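Local structure of importin subunit beta-1 (Saccharomyces cerevisiae, 5OWU) at residues F602-L606 and V618-I622. The protein carries proteins into the nucleus as the importin beta subunit, joining importin alpha, which recognises the classical nuclear localization signal of the cargo. Numbering follows the deposited sequence. Where two conformers were deposited one is given.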
ATOM      1  N   PHE A 602     -33.379   5.266  -8.210  1.00 39.90           N
ATOM      2  CA  PHE A 602     -32.178   4.547  -8.613  1.00 40.74           C
ATOM      3  C   PHE A 602     -32.205   4.256 -10.109  1.00 37.82           C
ATOM      4  O   PHE A 602     -31.244   4.552 -10.830  1.00 37.07           O
ATOM      5  CB  PHE A 602     -32.036   3.268  -7.787  1.00 35.29           C
ATOM      6  CG  PHE A 602     -31.829   3.514  -6.305  1.00 39.98           C
ATOM      7  CD1 PHE A 602     -31.275   4.705  -5.848  1.00 41.75           C
ATOM      8  CD2 PHE A 602     -32.188   2.555  -5.373  1.00 43.28           C
ATOM      9  CE1 PHE A 602     -31.091   4.932  -4.495  1.00 41.22           C
ATOM     10  CE2 PHE A 602     -32.003   2.778  -4.014  1.00 39.62           C
ATOM     11  CZ  PHE A 602     -31.451   3.967  -3.576  1.00 34.91           C
ATOM     12  N   PHE A 603     -33.321   3.726 -10.606  1.00 45.54           N
ATOM     13  CA  PHE A 603     -33.444   3.532 -12.044  1.00 50.23           C
ATOM     14  C   PHE A 603     -33.214   4.836 -12.793  1.00 45.75           C
ATOM     15  O   PHE A 603     -32.482   4.862 -13.791  1.00 47.01           O
ATOM     16  CB  PHE A 603     -34.811   2.935 -12.380  1.00 51.48           C
ATOM     17  CG  PHE A 603     -34.942   1.490 -12.004  1.00 37.85           C
ATOM     18  CD1 PHE A 603     -33.955   0.584 -12.349  1.00 44.01           C
ATOM     19  CD2 PHE A 603     -36.037   1.039 -11.283  1.00 51.20           C
ATOM     20  CE1 PHE A 603     -34.063  -0.748 -11.996  1.00 52.68           C
ATOM     21  CE2 PHE A 603     -36.148  -0.294 -10.931  1.00 49.68           C
ATOM     22  CZ  PHE A 603     -35.160  -1.185 -11.288  1.00 44.72           C
ATOM     23  N   ARG A 604     -33.788   5.940 -12.310  1.00 42.07           N
ATOM     24  CA  ARG A 604     -33.546   7.208 -12.983  1.00 45.54           C
ATOM     25  C   ARG A 604     -32.054   7.502 -13.028  1.00 51.29           C
ATOM     26  O   ARG A 604     -31.497   7.808 -14.092  1.00 44.31           O
ATOM     27  CB  ARG A 604     -34.326   8.330 -12.296  1.00 48.02           C
ATOM     28  CG  ARG A 604     -35.814   8.306 -12.630  1.00 55.78           C
ATOM     29  CD  ARG A 604     -36.616   9.226 -11.734  1.00 52.59           C
ATOM     30  NE  ARG A 604     -36.144  10.604 -11.800  1.00 56.97           N
ATOM     31  CZ  ARG A 604     -36.529  11.566 -10.968  1.00 56.81           C
ATOM     32  NH1 ARG A 604     -37.391  11.304  -9.995  1.00 55.60           N
ATOM     33  NH2 ARG A 604     -36.042  12.793 -11.100  1.00 56.00           N
ATOM     34  N   LEU A 605     -31.371   7.330 -11.892  1.00 41.17           N
ATOM     35  CA  LEU A 605     -29.932   7.554 -11.870  1.00 37.77           C
ATOM     36  C   LEU A 605     -29.220   6.634 -12.847  1.00 39.59           C
ATOM     37  O   LEU A 605     -28.225   7.024 -13.468  1.00 40.21           O
ATOM     38  CB  LEU A 605     -29.396   7.355 -10.454  1.00 39.20           C
ATOM     39  CG  LEU A 605     -29.800   8.448  -9.468  1.00 46.02           C
ATOM     40  CD1 LEU A 605     -29.518   7.999  -8.044  1.00 48.26           C
ATOM     41  CD2 LEU A 605     -29.063   9.743  -9.775  1.00 39.69           C
ATOM     42  N   LEU A 606     -29.713   5.401 -12.996  1.00 47.20           N
ATOM     43  CA  LEU A 606     -29.076   4.461 -13.910  1.00 48.80           C
ATOM     44  C   LEU A 606     -29.333   4.827 -15.365  1.00 49.41           C
ATOM     45  O   LEU A 606     -28.517   4.499 -16.234  1.00 50.88           O
ATOM     46  CB  LEU A 606     -29.561   3.036 -13.633  1.00 43.42           C
ATOM     47  CG  LEU A 606     -29.080   2.347 -12.352  1.00 47.87           C
ATOM     48  CD1 LEU A 606     -29.679   0.957 -12.244  1.00 46.93           C
ATOM     49  CD2 LEU A 606     -27.557   2.267 -12.284  1.00 44.98           C
ATOM     50  N   VAL A 618     -24.836   3.547  -7.047  1.00 30.57           N
ATOM     51  CA  VAL A 618     -26.241   3.182  -7.188  1.00 33.05           C
ATOM     52  C   VAL A 618     -26.418   1.693  -6.940  1.00 29.09           C
ATOM     53  O   VAL A 618     -27.366   1.269  -6.276  1.00 28.82           O
ATOM     54  CB  VAL A 618     -26.774   3.584  -8.574  1.00 40.95           C
ATOM     55  CG1 VAL A 618     -28.210   3.108  -8.748  1.00 32.48           C
ATOM     56  CG2 VAL A 618     -26.693   5.093  -8.766  1.00 45.02           C
ATOM     57  N   PHE A 619     -25.518   0.879  -7.482  1.00 27.79           N
ATOM     58  CA  PHE A 619     -25.588  -0.560  -7.269  1.00 27.83           C
ATOM     59  C   PHE A 619     -25.393  -0.902  -5.802  1.00 31.40           C
ATOM     60  O   PHE A 619     -26.037  -1.818  -5.285  1.00 30.24           O
ATOM     61  CB  PHE A 619     -24.542  -1.266  -8.128  1.00 33.54           C
ATOM     62  CG  PHE A 619     -25.061  -1.707  -9.460  1.00 32.07           C
ATOM     63  CD1 PHE A 619     -25.396  -0.781 -10.430  1.00 42.48           C
ATOM     64  CD2 PHE A 619     -25.219  -3.052  -9.738  1.00 38.94           C
ATOM     65  CE1 PHE A 619     -25.886  -1.195 -11.662  1.00 39.93           C
ATOM     66  CE2 PHE A 619     -25.698  -3.469 -10.964  1.00 38.59           C
ATOM     67  CZ  PHE A 619     -26.034  -2.538 -11.926  1.00 35.10           C
ATOM     68  N   TYR A 620     -24.493  -0.191  -5.116  1.00 37.41           N
ATOM     69  CA  TYR A 620     -24.333  -0.398  -3.679  0.53 31.51           C
ATOM     70  C   TYR A 620     -25.639  -0.126  -2.941  1.00 29.27           C
ATOM     71  O   TYR A 620     -26.030  -0.887  -2.042  1.00 30.28           O
ATOM     72  CB  TYR A 620     -23.210   0.496  -3.138  0.53 36.90           C
ATOM     73  CG  TYR A 620     -21.811  -0.068  -3.321  0.53 40.86           C
ATOM     74  CD1 TYR A 620     -21.501  -1.359  -2.908  0.53 48.56           C
ATOM     75  CD2 TYR A 620     -20.801   0.691  -3.903  0.53 44.02           C
ATOM     76  CE1 TYR A 620     -20.229  -1.879  -3.070  0.53 47.77           C
ATOM     77  CE2 TYR A 620     -19.523   0.176  -4.069  0.53 44.27           C
ATOM     78  CZ  TYR A 620     -19.246  -1.109  -3.654  0.53 50.06           C
ATOM     79  OH  TYR A 620     -17.984  -1.630  -3.815  0.53 54.03           O
ATOM     80  N   ALA A 621     -26.346   0.944  -3.319  1.00 32.36           N
ATOM     81  CA  ALA A 621     -27.592   1.257  -2.626  1.00 32.35           C
ATOM     82  C   ALA A 621     -28.697   0.268  -2.990  1.00 32.37           C
ATOM     83  O   ALA A 621     -29.522  -0.101  -2.141  1.00 32.33           O
ATOM     84  CB  ALA A 621     -28.022   2.685  -2.944  1.00 32.53           C
ATOM     85  N   ILE A 622     -28.737  -0.168  -4.249  1.00 32.52           N
ATOM     86  CA  ILE A 622     -29.714  -1.173  -4.655  1.00 30.56           C
ATOM     87  C   ILE A 622     -29.464  -2.466  -3.897  1.00 27.72           C
ATOM     88  O   ILE A 622     -30.396  -3.111  -3.407  1.00 29.72           O
ATOM     89  CB  ILE A 622     -29.662  -1.388  -6.179  1.00 30.32           C
ATOM     90  CG1 ILE A 622     -30.169  -0.133  -6.901  1.00 34.38           C
ATOM     91  CG2 ILE A 622     -30.474  -2.620  -6.579  1.00 32.84           C
ATOM     92  CD1 ILE A 622     -30.044  -0.190  -8.398  1.00 30.76           C
TER
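Phe-602 and Ile-622 run alongside each other with their ends pointing opposite ways, and CD2 of the Phe-602 ring lies 3.7 Å from CG1 of Ile-622. Farther out the same ring ends on Ala-621, whose CB approaches CZ of Phe-602 at 3.7 Å, while nearer the backbone CB of Phe-602 meets CG1 of Val-618. Val-618 points toward the facing helix and divides its two methyls between neighbours: with CG1 anti to the backbone N (chi1 176°), that branch is turned to CD2 of Leu-606 at 3.7 Å, and CG2 is left for CB of Leu-605 at 3.9 Å. These residues form part of the apolar seam between the two helices of HEAT 14, a helical hairpin in which helices 595-607 and 615-629 run nearly antiparallel, their local axes 10.5 Å apart at 158°. Leu-606 forks in turn. Its CD1 meets CD1 of Ile-622 tip to tip at 4.0 Å, and its CD2 comes up to CE1 of Phe-619, the leucine side chain lying roughly perpendicular to that of the phenylalanine. With an alanine at Phe-602, a gap is likely to open beside Ala-621 and CG1 of Ile-622 and to weaken the packing on helix 563-586, where the Phe-602 side chain touches Leu-577 and Leu-580. On the side of HEAT 15, Phe-619 and Ile-622 pack on Phe-640 of helix 637-649, the two phenylalanine ring planes inclined at about 50°.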